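Local coordinates for protein bromoperoxidase A1 (Streptomyces aureofaciens, PDB 1A8Q) that brominates substrates without a haem cofactor and may be the chlorinating enzyme of 7-chlorotetracycline biosynthesis, at residues S114-S119 / L269-K274; V22-G27 / K40-A45; T231-A236 / A242-Y247. All blocks are in the same frame, centred on the assembly; numbering follows the deposited sequence.

Contact 1: residues S114-S119 / L269-K274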
# COMPACT_ATOMS: atom_id res chain seq x y z
N SER A 114 -2.95 -11.54 -11.11
CA SER A 114 -3.00 -11.89 -9.70
C SER A 114 -2.76 -10.61 -8.85
O SER A 114 -2.48 -9.58 -9.43
CB SER A 114 -1.97 -12.95 -9.32
OG SER A 114 -0.66 -12.50 -9.77
N ALA A 115 -2.91 -10.76 -7.55
CA ALA A 115 -2.81 -9.60 -6.65
C ALA A 115 -2.20 -10.00 -5.32
O ALA A 115 -2.27 -11.14 -4.87
CB ALA A 115 -4.21 -9.04 -6.34
N VAL A 116 -1.48 -9.03 -4.72
CA VAL A 116 -0.86 -9.28 -3.42
C VAL A 116 -1.27 -8.13 -2.50
O VAL A 116 -1.06 -6.98 -2.90
CB VAL A 116 0.69 -9.27 -3.50
CG1 VAL A 116 1.30 -9.48 -2.13
CG2 VAL A 116 1.15 -10.38 -4.48
N LEU A 117 -1.75 -8.44 -1.31
CA LEU A 117 -2.16 -7.41 -0.35
C LEU A 117 -1.21 -7.54 0.82
O LEU A 117 -1.28 -8.48 1.60
CB LEU A 117 -3.61 -7.67 0.09
CG LEU A 117 -4.71 -7.37 -0.92
CD1 LEU A 117 -6.03 -7.76 -0.23
CD2 LEU A 117 -4.84 -5.91 -1.31
N LEU A 118 -0.27 -6.59 0.95
CA LEU A 118 0.68 -6.65 2.06
C LEU A 118 0.28 -5.66 3.14
O LEU A 118 0.23 -4.43 2.87
CB LEU A 118 2.07 -6.20 1.48
CG LEU A 118 3.19 -6.07 2.53
CD1 LEU A 118 3.55 -7.37 3.21
CD2 LEU A 118 4.48 -5.51 1.87
N SER A 119 -0.02 -6.15 4.32
CA SER A 119 -0.37 -5.32 5.49
C SER A 119 -1.40 -4.28 5.08
O SER A 119 -1.24 -3.09 5.39
CB SER A 119 0.89 -4.62 6.02
OG SER A 119 1.96 -5.60 6.18
N LEU A 269 8.26 -13.67 -5.04
CA LEU A 269 8.77 -14.31 -6.24
C LEU A 269 8.14 -15.71 -6.42
O LEU A 269 7.82 -16.01 -7.58
CB LEU A 269 10.29 -14.38 -6.18
CG LEU A 269 11.06 -13.08 -6.53
CD1 LEU A 269 12.54 -13.36 -6.43
CD2 LEU A 269 10.68 -12.59 -7.92
N GLU A 270 7.88 -16.39 -5.33
CA GLU A 270 7.21 -17.70 -5.44
C GLU A 270 5.80 -17.52 -5.98
O GLU A 270 5.36 -18.17 -6.94
CB GLU A 270 7.20 -18.38 -4.08
CG GLU A 270 6.45 -19.72 -4.12
CD GLU A 270 6.46 -20.30 -2.71
OE1 GLU A 270 7.46 -20.96 -2.37
OE2 GLU A 270 5.50 -20.05 -1.96
N PHE A 271 5.06 -16.53 -5.45
CA PHE A 271 3.72 -16.23 -5.89
C PHE A 271 3.65 -15.77 -7.32
O PHE A 271 2.68 -16.04 -8.02
CB PHE A 271 3.11 -15.13 -4.97
CG PHE A 271 1.66 -14.87 -5.26
CD1 PHE A 271 0.69 -15.80 -4.87
CD2 PHE A 271 1.28 -13.76 -6.01
CE1 PHE A 271 -0.64 -15.55 -5.21
CE2 PHE A 271 -0.05 -13.49 -6.28
CZ PHE A 271 -1.01 -14.42 -5.89
N LEU A 272 4.65 -15.01 -7.83
CA LEU A 272 4.61 -14.49 -9.18
C LEU A 272 4.64 -15.59 -10.24
O LEU A 272 4.22 -15.35 -11.36
CB LEU A 272 5.72 -13.49 -9.47
CG LEU A 272 5.55 -12.16 -8.70
CD1 LEU A 272 6.85 -11.35 -8.77
CD2 LEU A 272 4.37 -11.39 -9.24
N ASN A 273 5.10 -16.78 -9.88
CA ASN A 273 5.08 -17.90 -10.81
C ASN A 273 3.70 -18.56 -10.84
O ASN A 273 3.61 -19.73 -11.28
CB ASN A 273 6.07 -18.98 -10.33
CG ASN A 273 7.48 -18.57 -10.64
OD1 ASN A 273 8.19 -19.33 -11.29
ND2 ASN A 273 7.89 -17.38 -10.24
N LYS A 274 2.64 -17.97 -10.36
CA LYS A 274 1.28 -18.48 -10.35
C LYS A 274 0.43 -17.71 -11.36
O LYS A 274 -0.44 -18.33 -12.02
CB LYS A 274 0.70 -18.32 -8.95
CG LYS A 274 -0.23 -19.39 -8.43
CD LYS A 274 -0.33 -19.32 -6.90
CE LYS A 274 0.93 -19.91 -6.27
NZ LYS A 274 0.61 -20.68 -5.03
OXT LYS A 274 0.82 -16.57 -11.75
O HOH W 1 1.04 -14.51 -9.96
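The ring of F271 lies across the first three residues of segment 114-119 and makes every direct contact between the two segments within 4.5 Å. Its CE2 comes within 3.6 Å of S114 CB, while CD2, the ring carbon bonded to CE2, meets V116 CG2 at 3.7 Å. Between these two side chains the backbone carbonyl A115 O approaches the ring obliquely, 3.5 Å from F271 CE2. F271 swings its ring off the helix and over to the strand because CG stands opposite the backbone N about the first torsion (chi1 -173°). F271 and V116 lie alongside each other, pointing opposite ways, so that V116 CG2 meets the CD2-CE2 bond. Strand 112-118 is an inner strand of the alpha/beta hydrolase sheet, between 88-93 and 215-220, and helix 260-272, the last helix of the chain, packs over it; L268 of the same helix also covers V116, and F271 reaches on to L216 of strand 215-220. A water joins the polar margins: it accepts a bond from S114 OG (2.6 Å) and donates to F271 O (3.0 Å) and to the terminal carboxylate atom K274 OXT (2.7 Å). S114 OG is also hydrogen-bonded to T89 OG1. Beyond this shell the chain end is fixed by charge, K274 OXT pairing with R113 and K274 NZ with E243, while L272 O receives a bond from R20.

Contact 2: residues V22-G27 / K40-A45; sequences VVFIHG and KAVVDA
V42 packs against F24 and V22, and it alone in segment 40-45 reaches segment 22-27. Ahead of it in the helix, K40 turns outward, and its NZ forms a salt bridge with D44 OD2 one turn later (2.8 Å), taking the syn lone pair of that oxygen. A41 touches N265 of helix 260-272. V42 then points its side chain at the strand. Its methyl CG2 lies 4.0 Å from F24 CE1, at the edge of the ring and near its plane, and CG1 is 4.1 Å from F24 CZ, so the two methyls meet neighbouring carbons at the far end of the ring. F24 extends to meet them with CG anti to its carbonyl carbon (chi1 -69°), the valine coming from the helix and the ring from the strand, head-on toward each other. The touch with V22 is looser, V42 CG2 standing 4.5 Å from V22 CB. After the helix, A45 packs against L269. At the other end of segment 22-27, H26 ND1 donates to G27 O (2.8 Å, N-H...O angle 168°), with the acceptor in the imidazole plane. Helix 36-44 is the crossover of the beta-alpha-beta unit joining strands 21-25 and 48-52, which lie parallel and adjacent in the sheet. F24 also meets the ring of W35 and touches A51 and V91 of the flanking strands, while L272 of helix 260-272 packs against both V22 and V42.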
# COMPACT_ATOMS: atom_id res chain seq x y z
N VAL A 22 4.68 -6.20 -13.02
CA VAL A 22 4.39 -6.24 -11.61
C VAL A 22 4.29 -4.74 -11.20
O VAL A 22 5.28 -4.03 -11.32
CB VAL A 22 5.42 -6.95 -10.78
CG1 VAL A 22 4.97 -7.01 -9.31
CG2 VAL A 22 5.71 -8.36 -11.32
N VAL A 23 3.09 -4.32 -10.81
CA VAL A 23 2.86 -2.89 -10.52
C VAL A 23 2.68 -2.77 -9.02
O VAL A 23 1.79 -3.39 -8.40
CB VAL A 23 1.64 -2.35 -11.27
CG1 VAL A 23 1.28 -0.94 -10.80
CG2 VAL A 23 1.86 -2.36 -12.79
N PHE A 24 3.50 -1.94 -8.39
CA PHE A 24 3.53 -1.80 -6.94
C PHE A 24 2.80 -0.53 -6.52
O PHE A 24 2.99 0.51 -7.18
CB PHE A 24 4.98 -1.72 -6.44
CG PHE A 24 5.75 -3.02 -6.58
CD1 PHE A 24 6.40 -3.26 -7.77
CD2 PHE A 24 5.77 -3.90 -5.52
CE1 PHE A 24 7.12 -4.47 -7.89
CE2 PHE A 24 6.50 -5.10 -5.64
CZ PHE A 24 7.16 -5.34 -6.83
N ILE A 25 1.99 -0.67 -5.47
CA ILE A 25 1.10 0.43 -5.05
C ILE A 25 1.38 0.74 -3.60
O ILE A 25 1.17 -0.01 -2.65
CB ILE A 25 -0.39 -0.06 -5.14
CG1 ILE A 25 -0.71 -0.50 -6.58
CG2 ILE A 25 -1.35 1.09 -4.76
CD1 ILE A 25 -2.05 -1.26 -6.66
N HIS A 26 2.03 1.93 -3.36
CA HIS A 26 2.54 2.23 -2.05
C HIS A 26 1.54 2.70 -0.99
O HIS A 26 0.43 3.02 -1.38
CB HIS A 26 3.63 3.36 -2.15
CG HIS A 26 3.09 4.71 -2.53
ND1 HIS A 26 2.60 5.60 -1.60
CD2 HIS A 26 2.97 5.30 -3.77
CE1 HIS A 26 2.20 6.69 -2.24
NE2 HIS A 26 2.40 6.55 -3.52
N GLY A 27 2.00 2.74 0.26
CA GLY A 27 1.09 3.17 1.35
C GLY A 27 1.33 4.63 1.76
O GLY A 27 2.14 5.33 1.18
N LYS A 40 13.84 -4.13 -7.58
CA LYS A 40 15.07 -4.80 -8.04
C LYS A 40 14.85 -6.32 -8.00
O LYS A 40 15.23 -7.01 -8.95
CB LYS A 40 16.30 -4.38 -7.22
CG LYS A 40 17.54 -5.26 -7.55
CD LYS A 40 18.79 -4.69 -6.92
CE LYS A 40 19.95 -5.71 -7.02
NZ LYS A 40 20.23 -5.92 -8.47
N ALA A 41 14.30 -6.82 -6.92
CA ALA A 41 14.10 -8.28 -6.79
C ALA A 41 13.29 -8.81 -7.97
O ALA A 41 13.67 -9.86 -8.51
CB ALA A 41 13.44 -8.63 -5.49
N VAL A 42 12.15 -8.21 -8.30
CA VAL A 42 11.37 -8.78 -9.41
C VAL A 42 12.02 -8.58 -10.75
O VAL A 42 11.93 -9.48 -11.61
CB VAL A 42 9.90 -8.30 -9.41
CG1 VAL A 42 9.34 -8.63 -8.02
CG2 VAL A 42 9.80 -6.82 -9.76
N VAL A 43 12.74 -7.47 -11.00
CA VAL A 43 13.33 -7.31 -12.33
C VAL A 43 14.52 -8.27 -12.47
O VAL A 43 14.64 -8.89 -13.56
CB VAL A 43 13.77 -5.85 -12.51
CG1 VAL A 43 14.39 -5.64 -13.89
CG2 VAL A 43 12.54 -4.95 -12.40
N ASP A 44 15.23 -8.58 -11.41
CA ASP A 44 16.34 -9.54 -11.49
C ASP A 44 15.80 -10.96 -11.73
O ASP A 44 16.52 -11.80 -12.30
CB ASP A 44 17.21 -9.56 -10.24
CG ASP A 44 18.15 -8.35 -10.17
OD1 ASP A 44 18.44 -7.80 -11.23
OD2 ASP A 44 18.63 -8.13 -9.06
N ALA A 45 14.56 -11.22 -11.40
CA ALA A 45 13.92 -12.51 -11.64
C ALA A 45 13.20 -12.55 -12.98
O ALA A 45 12.52 -13.55 -13.29
CB ALA A 45 12.96 -12.81 -10.49

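Contact 3: residues T231-A236 / A242-Y247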
# COMPACT_ATOMS: atom_id res chain seq x y z
N THR A 231 -8.20 -6.87 9.54
CA THR A 231 -7.97 -6.65 8.11
C THR A 231 -7.48 -7.91 7.42
O THR A 231 -8.28 -8.71 6.95
CB THR A 231 -6.93 -5.49 7.95
OG1 THR A 231 -5.75 -5.87 8.66
CG2 THR A 231 -7.55 -4.24 8.59
N GLY A 232 -6.19 -8.19 7.34
CA GLY A 232 -5.66 -9.38 6.68
C GLY A 232 -6.36 -10.70 7.00
O GLY A 232 -6.61 -11.47 6.06
N ARG A 233 -6.59 -10.99 8.26
CA ARG A 233 -7.33 -12.25 8.54
C ARG A 233 -8.71 -12.28 7.91
O ARG A 233 -9.18 -13.34 7.46
CB ARG A 233 -7.41 -12.45 10.05
CG ARG A 233 -6.17 -13.15 10.59
CD ARG A 233 -6.43 -13.68 11.99
NE ARG A 233 -5.21 -13.59 12.77
CZ ARG A 233 -4.23 -14.48 12.69
NH1 ARG A 233 -4.32 -15.51 11.86
NH2 ARG A 233 -3.15 -14.34 13.44
N LYS A 234 -9.42 -11.15 7.83
CA LYS A 234 -10.74 -11.13 7.22
C LYS A 234 -10.72 -11.07 5.72
O LYS A 234 -11.54 -11.69 5.04
CB LYS A 234 -11.54 -9.91 7.73
CG LYS A 234 -11.80 -10.09 9.24
CD LYS A 234 -12.74 -8.95 9.67
CE LYS A 234 -13.01 -9.03 11.16
NZ LYS A 234 -14.47 -9.26 11.39
N SER A 235 -9.78 -10.29 5.11
CA SER A 235 -9.82 -10.24 3.65
C SER A 235 -9.50 -11.61 3.05
O SER A 235 -10.01 -11.90 1.95
CB SER A 235 -8.88 -9.14 3.13
OG SER A 235 -7.59 -9.46 3.62
N ALA A 236 -8.68 -12.38 3.72
CA ALA A 236 -8.26 -13.71 3.25
C ALA A 236 -9.47 -14.66 3.24
O ALA A 236 -9.50 -15.57 2.42
CB ALA A 236 -7.17 -14.27 4.14
N ALA A 242 -8.22 -16.88 -1.87
CA ALA A 242 -7.03 -16.19 -1.35
C ALA A 242 -6.17 -17.06 -0.47
O ALA A 242 -6.67 -17.94 0.26
CB ALA A 242 -7.56 -14.99 -0.55
N GLU A 243 -4.85 -16.85 -0.48
CA GLU A 243 -3.93 -17.46 0.46
C GLU A 243 -3.49 -16.47 1.53
O GLU A 243 -3.30 -15.30 1.14
CB GLU A 243 -2.63 -17.96 -0.23
CG GLU A 243 -2.84 -18.42 -1.66
CD GLU A 243 -1.62 -18.73 -2.51
OE1 GLU A 243 -0.44 -18.46 -2.20
OE2 GLU A 243 -1.87 -19.27 -3.62
N LEU A 244 -3.36 -16.86 2.78
CA LEU A 244 -2.90 -15.92 3.81
C LEU A 244 -1.56 -16.39 4.36
O LEU A 244 -1.35 -17.59 4.59
CB LEU A 244 -3.90 -15.85 4.97
CG LEU A 244 -3.47 -15.14 6.24
CD1 LEU A 244 -3.45 -13.61 6.01
CD2 LEU A 244 -4.45 -15.40 7.39
N LYS A 245 -0.57 -15.49 4.50
CA LYS A 245 0.68 -15.83 5.15
C LYS A 245 0.87 -14.85 6.30
O LYS A 245 1.01 -13.64 6.03
CB LYS A 245 1.89 -15.78 4.19
CG LYS A 245 1.89 -16.89 3.15
CD LYS A 245 3.16 -16.89 2.27
CE LYS A 245 3.20 -18.25 1.54
NZ LYS A 245 4.56 -18.51 0.99
N VAL A 246 0.81 -15.30 7.53
CA VAL A 246 1.04 -14.47 8.70
C VAL A 246 2.54 -14.40 8.98
O VAL A 246 3.20 -15.43 9.07
CB VAL A 246 0.30 -14.98 9.94
CG1 VAL A 246 0.65 -14.18 11.19
CG2 VAL A 246 -1.19 -14.96 9.56
N TYR A 247 3.05 -13.18 9.10
CA TYR A 247 4.49 -13.04 9.42
C TYR A 247 4.61 -12.80 10.91
O TYR A 247 4.36 -11.69 11.41
CB TYR A 247 5.12 -11.89 8.62
CG TYR A 247 5.54 -12.21 7.20
CD1 TYR A 247 5.01 -13.24 6.46
CD2 TYR A 247 6.47 -11.38 6.56
CE1 TYR A 247 5.39 -13.48 5.14
CE2 TYR A 247 6.81 -11.56 5.26
CZ TYR A 247 6.35 -12.66 4.57
OH TYR A 247 6.69 -12.80 3.26
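Apolar packing joins A236 and L244: A236 CB lies 3.7 Å from L244 CB. Toward the helix N terminus L244 offers its methyls to G232 and R233, CG lying beside its own carbonyl carbon (chi1 169°) and CD2 4.3 Å from R233 CG. Carbonyl contacts form a second group. G232 O is 3.8 Å from L244 CD1, and A236 O is 3.6 Å from A242 CB, near the turn where the alpha carbons of A236 and A242 come closest. The third kind is a charged group beside a methyl: R233, its chain bent at chi3, runs roughly perpendicular to V246, with NH1 3.9 Å from V246 CG2 and the guanidinium oblique to it. R233 NE is paired with D229 just before the helix, which helps to set the direction of the arginine end. The axes of 232-236 and 243-247 run nearly antiparallel (162°) and approach to 8.4 Å, as the return half of the beta-alpha-beta unit that begins with strand 215-220. That strand lies alongside 243-247, the outermost strand of the sheet within this chain. Helix and strand thus meet through methyls, carbonyls and the arginine chain and guanidinium; the contact relies on shape and van der Waals packing, with the nearby ion pair directed to D229 instead of across it.

How the contacts relate
From the N terminus, contact 2 closes first, a short local loop from strand 21-25 to helix 36-44. Contact 1 opens later, at strand 112-118, and closes only at the C terminus, spanning about 150 residues. Contact 3 closes within that span, a short loop between helix 232-238 and strand 243-247, outermost in the sheet within this chain; no two contacts cross. All three reach the same sheet. Helix 260-272 and the C-terminal residue after it bridge them, packing on contact 2 through leucines and reaching contact 3 through charge, where E270 adds a long, weak ion pair with K245. Contacts 2 and 3 do not touch, their centres about 20 Å apart.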